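Side-chain contacts in effector protein Lem4 (lpg1101) (PDB 6CGK), which acts as a membrane-associated protein tyrosine phosphatase, a translocated bacterial effector whose haloacid dehalogenase (HAD) domain makes up this chain, and may bind small GTPases: residues Asn82-His85 against Pro86-Ile90; Ile68-Thr71 against Glu72-Asn76; Ala103-Phe107 against Glu108-His112. The protein carries 1 engineered substitution. All blocks are in the same frame, centred on the assembly; numbering follows the deposited sequence.

How the contacts relate
The three contacts follow one another along the chain, at junctions on one side of the five-stranded parallel sheet of the HAD core. Contact 2 caps the start of helix 72-82, contact 1 turns the chain from that helix's end into strand 89-93, and contact 3 ends helix 98-107 before strand 116-118. Contacts 2 and 3 are close, their centres about 10 Å apart, and pack directly where Ile70 meets Leu104 and Leu105; the Thr71 and Leu104 side chains each lie about 12 Å from the magnesium ion. Contact 1 lies about 16 Å from contact 3, joined to it through Asn82 and Asp111, and about 18 Å from contact 2. Together they mark helix ends within two consecutive beta-alpha-beta crossovers.

Contact 1: residues Asn82-His85 against Pro86-Ile90; sequences NKLH and PQVKI
His85 swings its ring over the following proline and toward Lys89 by setting CG opposite the backbone N (chi1 -174°), while the lysine chain kinks at chi2 (-96°) and otherwise runs straight, carrying its amine back to the ring. The peptide joining His85 to Pro86 is cis, and Leu84-Gln87 forms a type VIa turn that overlaps the type I turn of Asn82-His85 by two residues. These two turns reverse the chain between helix 72-82 and strand 89-93 of the HAD core. Proline suits the second turn because it adopts the cis form more readily than other residues, and a preceding aromatic ring can lie against it. Here Pro86 CA makes a CH-pi contact over one face of the imidazole, 3.6 Å from the ring centroid. Leu84 O accepts two weak bonds, from Gln87 N at 2.9 Å, which closes the turn, and from Val88 N just beyond it at 3.3 Å. On the buried side, Leu84 CB touches Val88 CG2 at 4.2 Å, and both side chains continue into Ile195 of helix 188-198, as their aliphatic character suits. Ile90, facing back from the strand, brings CD1 to Asn82 OD1 at 3.6 Å; the asparagine's ND2 instead donates to Asp111 O. His85 and Lys89 are only partly buried, a setting that suits their polar ends. Lys89 NZ donates to His85 NE2 at 2.8 Å, meeting the imidazole at its edge, 15° out of the ring plane, consistent with a ring nitrogen that carries no proton.

Contact 2: residues Ile68-Thr71 against Glu72-Asn76; sequences IKIT and ENAKN
Thr71 reaches forward to Ala74 as the N-cap of helix 72-82, its OG1 held between the backbone N and the carbonyl carbon (chi1 72°). That rotation turns the oxygen toward the first helical turn, whose amides lack carbonyl partners of their own. Ala74 N donates to Thr71 OG1 at 3.1 Å, through a moderately bent bond. Threonine fits because its short side chain keeps the oxygen close to the backbone, and alanine because its small CB can sit only 3.3 Å from Thr71 OG1. Thr71 also opens the regular helical pattern through its carbonyl: Lys75 N donates to Thr71 O at 3.0 Å, with an N-H...O angle of 167°. Beside this tight cap, Ile70 lays its CG2 branch against the helix, 4.1 Å from Lys75 CB and 4.3 Å from Ala74 CB, so that a buried apolar group packs on the inner side of the cap. The outer side is far looser. Glu72 and Asn73 are exposed, and their polar ends leave the turn, as suits the solvent side of a helix start. Beyond CB, the Lys75 chain leads away to pack on Glu108, with NZ bonded to Gln79 OE1. The cap lies about 12 Å, measured from the Thr71 side chain, from the bound magnesium ion; Ile70 packs on Leu104 and Leu105 of helix 98-107, while Ala74 rests against Trp188 of helix 188-198.

Contact 3: residues Ala103-Phe107 against Glu108-His112; sequences ALLEF and ENIDH
Leu105 packs against Ile110 and His112 where a Schellman motif ends helix 98-107. From its CB, 4.0 Å from both Ile110 O and His112 CD2, the side chain forks at CG: CD1 reaches His112 CB at 3.7 Å, and CD2 meets Ile110 CD1 at 4.1 Å. A branched leucine is well suited to filling both directions at once. The backbone closes the helix here, Ile110 N donating to Leu105 O at 3.0 Å and Asn109 N to Glu106 O, also at 3.0 Å. Asn109 takes the positive phi (60°) that the motif requires, and asparagine tolerates this conformation better than most residues. A water donates to Glu106 O as well, and only weakly to Asn109 OD1. Beyond the turn, His112 comes back alongside the last helical turn and its NE2 donates to Glu106 OE2 at 2.9 Å. The bond is nearly straight (173°) and lies in the imidazole plane, yet it strikes the carboxylate from the anti side and 34° out of its plane. Glu106 OE1 is salt-bridged to Arg54 NE, so the carboxylate ties the histidine to helix 51-55, and the nearby arginine would probably favour the charged form of the carboxylate. Leu105 rests on Leu78 and Ile110 on Asn82, both of helix 72-82, while Phe107 turns to Tyr61 of helix 58-62, leaving the loop to run on to strand 116-118 at the sheet's edge.

Contact 1: residues Asn82-His85 against Pro86-Ile90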
# COMPACT_ATOMS: atom_id res chain seq x y z
N ASN A 82 1.36 3.92 10.49
CA ASN A 82 1.48 2.74 11.35
C ASN A 82 1.19 3.08 12.80
O ASN A 82 0.63 2.26 13.54
CB ASN A 82 2.90 2.15 11.25
CG ASN A 82 3.05 1.12 10.13
OD1 ASN A 82 2.07 0.56 9.61
ND2 ASN A 82 4.31 0.88 9.75
N LYS A 83 1.61 4.26 13.25
CA LYS A 83 1.39 4.63 14.65
C LYS A 83 -0.09 4.90 14.94
O LYS A 83 -0.49 4.86 16.10
CB LYS A 83 2.24 5.84 15.04
CG LYS A 83 3.78 5.62 14.97
CD LYS A 83 4.57 6.94 15.10
CE LYS A 83 6.09 6.77 15.17
NZ LYS A 83 6.72 6.71 13.80
N LEU A 84 -0.90 5.15 13.90
CA LEU A 84 -2.33 5.34 14.11
C LEU A 84 -3.09 4.03 14.16
O LEU A 84 -4.32 4.06 14.32
CB LEU A 84 -2.93 6.21 12.99
CG LEU A 84 -2.32 7.59 12.78
CD1 LEU A 84 -3.01 8.23 11.57
CD2 LEU A 84 -2.46 8.45 14.02
N HIS A 85 -2.42 2.90 14.00
CA HIS A 85 -3.09 1.61 14.12
C HIS A 85 -3.58 1.44 15.55
O HIS A 85 -2.88 1.80 16.50
CB HIS A 85 -2.11 0.50 13.75
CG HIS A 85 -2.72 -0.87 13.69
ND1 HIS A 85 -2.83 -1.68 14.79
CD2 HIS A 85 -3.24 -1.57 12.65
CE1 HIS A 85 -3.39 -2.83 14.43
NE2 HIS A 85 -3.66 -2.78 13.14
N PRO A 86 -4.79 0.87 15.76
CA PRO A 86 -5.74 0.29 14.81
C PRO A 86 -6.82 1.24 14.32
O PRO A 86 -7.72 0.78 13.61
CB PRO A 86 -6.37 -0.85 15.62
CG PRO A 86 -6.42 -0.30 17.00
CD PRO A 86 -5.20 0.60 17.16
N GLN A 87 -6.74 2.54 14.67
CA GLN A 87 -7.78 3.46 14.21
C GLN A 87 -7.79 3.60 12.69
O GLN A 87 -8.84 3.88 12.10
CB GLN A 87 -7.61 4.83 14.87
CG GLN A 87 -8.32 4.99 16.21
CD GLN A 87 -7.49 4.54 17.38
OE1 GLN A 87 -6.29 4.31 17.26
NE2 GLN A 87 -8.13 4.41 18.54
N VAL A 88 -6.64 3.39 12.05
CA VAL A 88 -6.50 3.45 10.60
C VAL A 88 -5.72 2.21 10.18
O VAL A 88 -4.74 1.85 10.82
CB VAL A 88 -5.76 4.73 10.15
CG1 VAL A 88 -5.64 4.78 8.62
CG2 VAL A 88 -6.46 5.95 10.74
N LYS A 89 -6.19 1.54 9.13
CA LYS A 89 -5.51 0.36 8.61
C LYS A 89 -4.93 0.68 7.24
O LYS A 89 -5.52 1.46 6.48
CB LYS A 89 -6.45 -0.85 8.49
CG LYS A 89 -6.86 -1.47 9.83
CD LYS A 89 -5.97 -2.67 10.15
CE LYS A 89 -6.40 -3.35 11.44
NZ LYS A 89 -5.47 -4.48 11.78
N ILE A 90 -3.79 0.07 6.93
CA ILE A 90 -3.11 0.23 5.66
C ILE A 90 -3.26 -1.06 4.87
O ILE A 90 -3.00 -2.15 5.40
CB ILE A 90 -1.61 0.53 5.83
CG1 ILE A 90 -1.42 1.76 6.73
CG2 ILE A 90 -0.92 0.66 4.44
CD1 ILE A 90 0.11 2.08 6.98

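Contact 2: residues Ile68-Thr71 against Glu72-Asn76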
# COMPACT_ATOMS: atom_id res chain seq x y z
N ILE A 68 13.76 3.11 -8.07
CA ILE A 68 13.08 1.90 -7.62
C ILE A 68 12.84 1.89 -6.12
O ILE A 68 12.08 1.04 -5.64
CB ILE A 68 13.83 0.62 -8.00
CG1 ILE A 68 15.06 0.43 -7.12
CG2 ILE A 68 14.18 0.64 -9.47
CD1 ILE A 68 15.37 -1.03 -6.86
N LYS A 69 13.46 2.79 -5.36
CA LYS A 69 13.32 2.72 -3.91
C LYS A 69 12.00 3.32 -3.42
O LYS A 69 11.38 4.16 -4.06
CB LYS A 69 14.48 3.45 -3.24
CG LYS A 69 15.86 2.91 -3.68
CD LYS A 69 17.01 3.71 -3.08
CE LYS A 69 18.37 3.13 -3.50
NZ LYS A 69 19.47 3.82 -2.74
N ILE A 70 11.60 2.88 -2.22
CA ILE A 70 10.55 3.58 -1.48
C ILE A 70 10.99 5.03 -1.29
O ILE A 70 12.16 5.31 -0.99
CB ILE A 70 10.31 2.87 -0.14
CG1 ILE A 70 9.81 1.45 -0.41
CG2 ILE A 70 9.31 3.63 0.71
CD1 ILE A 70 9.34 0.69 0.78
N THR A 71 10.08 5.96 -1.58
CA THR A 71 10.54 7.34 -1.54
C THR A 71 10.62 7.78 -0.09
O THR A 71 9.96 7.21 0.78
CB THR A 71 9.61 8.29 -2.30
OG1 THR A 71 8.40 8.45 -1.57
CG2 THR A 71 9.32 7.76 -3.71
N GLU A 72 11.43 8.80 0.16
CA GLU A 72 11.58 9.30 1.52
C GLU A 72 10.23 9.66 2.14
O GLU A 72 9.93 9.27 3.28
CB GLU A 72 12.50 10.51 1.53
CG GLU A 72 13.14 10.76 2.88
CD GLU A 72 14.22 9.72 3.19
OE1 GLU A 72 14.12 9.05 4.25
OE2 GLU A 72 15.15 9.57 2.37
N ASN A 73 9.40 10.39 1.41
CA ASN A 73 8.12 10.84 1.97
C ASN A 73 7.13 9.69 2.13
O ASN A 73 6.28 9.74 3.02
CB ASN A 73 7.53 11.94 1.09
CG ASN A 73 8.36 13.21 1.12
OD1 ASN A 73 9.05 13.49 2.10
ND2 ASN A 73 8.31 13.97 0.04
N ALA A 74 7.20 8.67 1.29
CA ALA A 74 6.30 7.54 1.46
C ALA A 74 6.69 6.71 2.67
O ALA A 74 5.84 6.20 3.39
CB ALA A 74 6.30 6.66 0.19
N LYS A 75 8.00 6.57 2.89
CA LYS A 75 8.49 5.89 4.08
C LYS A 75 7.97 6.57 5.33
O LYS A 75 7.42 5.93 6.22
CB LYS A 75 10.01 5.90 4.07
CG LYS A 75 10.66 5.46 5.35
CD LYS A 75 12.18 5.68 5.23
CE LYS A 75 13.00 4.89 6.24
NZ LYS A 75 12.68 5.24 7.64
N ASN A 76 8.15 7.89 5.41
CA ASN A 76 7.69 8.63 6.59
C ASN A 76 6.18 8.50 6.75
O ASN A 76 5.68 8.32 7.87
CB ASN A 76 8.08 10.09 6.48
CG ASN A 76 9.56 10.30 6.64
OD1 ASN A 76 10.27 9.45 7.18
ND2 ASN A 76 10.04 11.44 6.18

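Contact 3: residues Ala103-Phe107 against Glu108-His112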
# COMPACT_ATOMS: atom_id res chain seq x y z
N ALA A 103 10.29 -7.16 1.23
CA ALA A 103 11.71 -6.86 1.25
C ALA A 103 11.95 -5.36 1.28
O ALA A 103 12.78 -4.86 2.04
CB ALA A 103 12.40 -7.49 0.02
N LEU A 104 11.27 -4.61 0.41
CA LEU A 104 11.54 -3.17 0.36
C LEU A 104 11.10 -2.49 1.66
O LEU A 104 11.82 -1.64 2.19
CB LEU A 104 10.83 -2.52 -0.83
CG LEU A 104 11.78 -2.47 -2.05
CD1 LEU A 104 12.26 -3.86 -2.43
CD2 LEU A 104 11.11 -1.80 -3.24
N LEU A 105 9.93 -2.86 2.18
CA LEU A 105 9.55 -2.35 3.50
C LEU A 105 10.63 -2.66 4.55
O LEU A 105 11.01 -1.79 5.35
CB LEU A 105 8.21 -2.96 3.90
CG LEU A 105 7.04 -2.54 2.99
CD1 LEU A 105 5.78 -3.39 3.26
CD2 LEU A 105 6.74 -1.05 3.14
N GLU A 106 11.12 -3.90 4.57
CA GLU A 106 12.16 -4.26 5.54
C GLU A 106 13.45 -3.47 5.33
O GLU A 106 14.10 -3.07 6.30
CB GLU A 106 12.42 -5.76 5.48
CG GLU A 106 11.25 -6.54 6.09
CD GLU A 106 11.14 -7.96 5.60
OE1 GLU A 106 11.99 -8.40 4.77
OE2 GLU A 106 10.18 -8.63 6.04
N PHE A 107 13.88 -3.30 4.08
CA PHE A 107 15.07 -2.52 3.78
C PHE A 107 14.98 -1.11 4.34
O PHE A 107 16.00 -0.50 4.64
CB PHE A 107 15.30 -2.41 2.26
CG PHE A 107 15.55 -3.72 1.55
CD1 PHE A 107 16.07 -4.83 2.19
CD2 PHE A 107 15.26 -3.81 0.19
CE1 PHE A 107 16.31 -6.04 1.48
CE2 PHE A 107 15.52 -5.00 -0.54
CZ PHE A 107 16.01 -6.11 0.11
N GLU A 108 13.77 -0.55 4.40
CA GLU A 108 13.55 0.79 4.89
C GLU A 108 13.15 0.82 6.37
O GLU A 108 12.81 1.88 6.89
CB GLU A 108 12.47 1.48 4.05
CG GLU A 108 12.81 1.51 2.57
CD GLU A 108 13.80 2.59 2.22
OE1 GLU A 108 14.00 3.45 3.10
OE2 GLU A 108 14.37 2.60 1.10
N ASN A 109 13.19 -0.33 7.04
CA ASN A 109 12.89 -0.41 8.48
C ASN A 109 11.47 0.07 8.76
O ASN A 109 11.21 0.74 9.77
CB ASN A 109 13.93 0.35 9.31
CG ASN A 109 13.98 -0.12 10.76
OD1 ASN A 109 13.60 -1.25 11.09
ND2 ASN A 109 14.48 0.74 11.62
N ILE A 110 10.55 -0.29 7.87
CA ILE A 110 9.12 -0.05 8.04
C ILE A 110 8.46 -1.32 8.52
O ILE A 110 8.56 -2.37 7.88
CB ILE A 110 8.48 0.41 6.73
CG1 ILE A 110 9.10 1.73 6.27
CG2 ILE A 110 6.94 0.57 6.92
CD1 ILE A 110 8.87 2.00 4.80
N ASP A 111 7.76 -1.23 9.64
CA ASP A 111 7.06 -2.38 10.17
C ASP A 111 5.86 -2.69 9.28
O ASP A 111 5.12 -1.79 8.89
CB ASP A 111 6.61 -2.04 11.61
CG ASP A 111 5.84 -3.15 12.28
OD1 ASP A 111 5.90 -4.31 11.85
OD2 ASP A 111 5.19 -2.84 13.32
N HIS A 112 5.71 -3.96 8.89
CA HIS A 112 4.59 -4.34 8.07
C HIS A 112 3.71 -5.38 8.77
O HIS A 112 2.79 -5.93 8.14
CB HIS A 112 5.07 -4.75 6.65
CG HIS A 112 5.98 -5.94 6.59
ND1 HIS A 112 5.53 -7.24 6.67
CD2 HIS A 112 7.32 -6.03 6.38
CE1 HIS A 112 6.54 -8.07 6.56
NE2 HIS A 112 7.65 -7.36 6.40
O HOH W 1 13.54 -3.95 8.89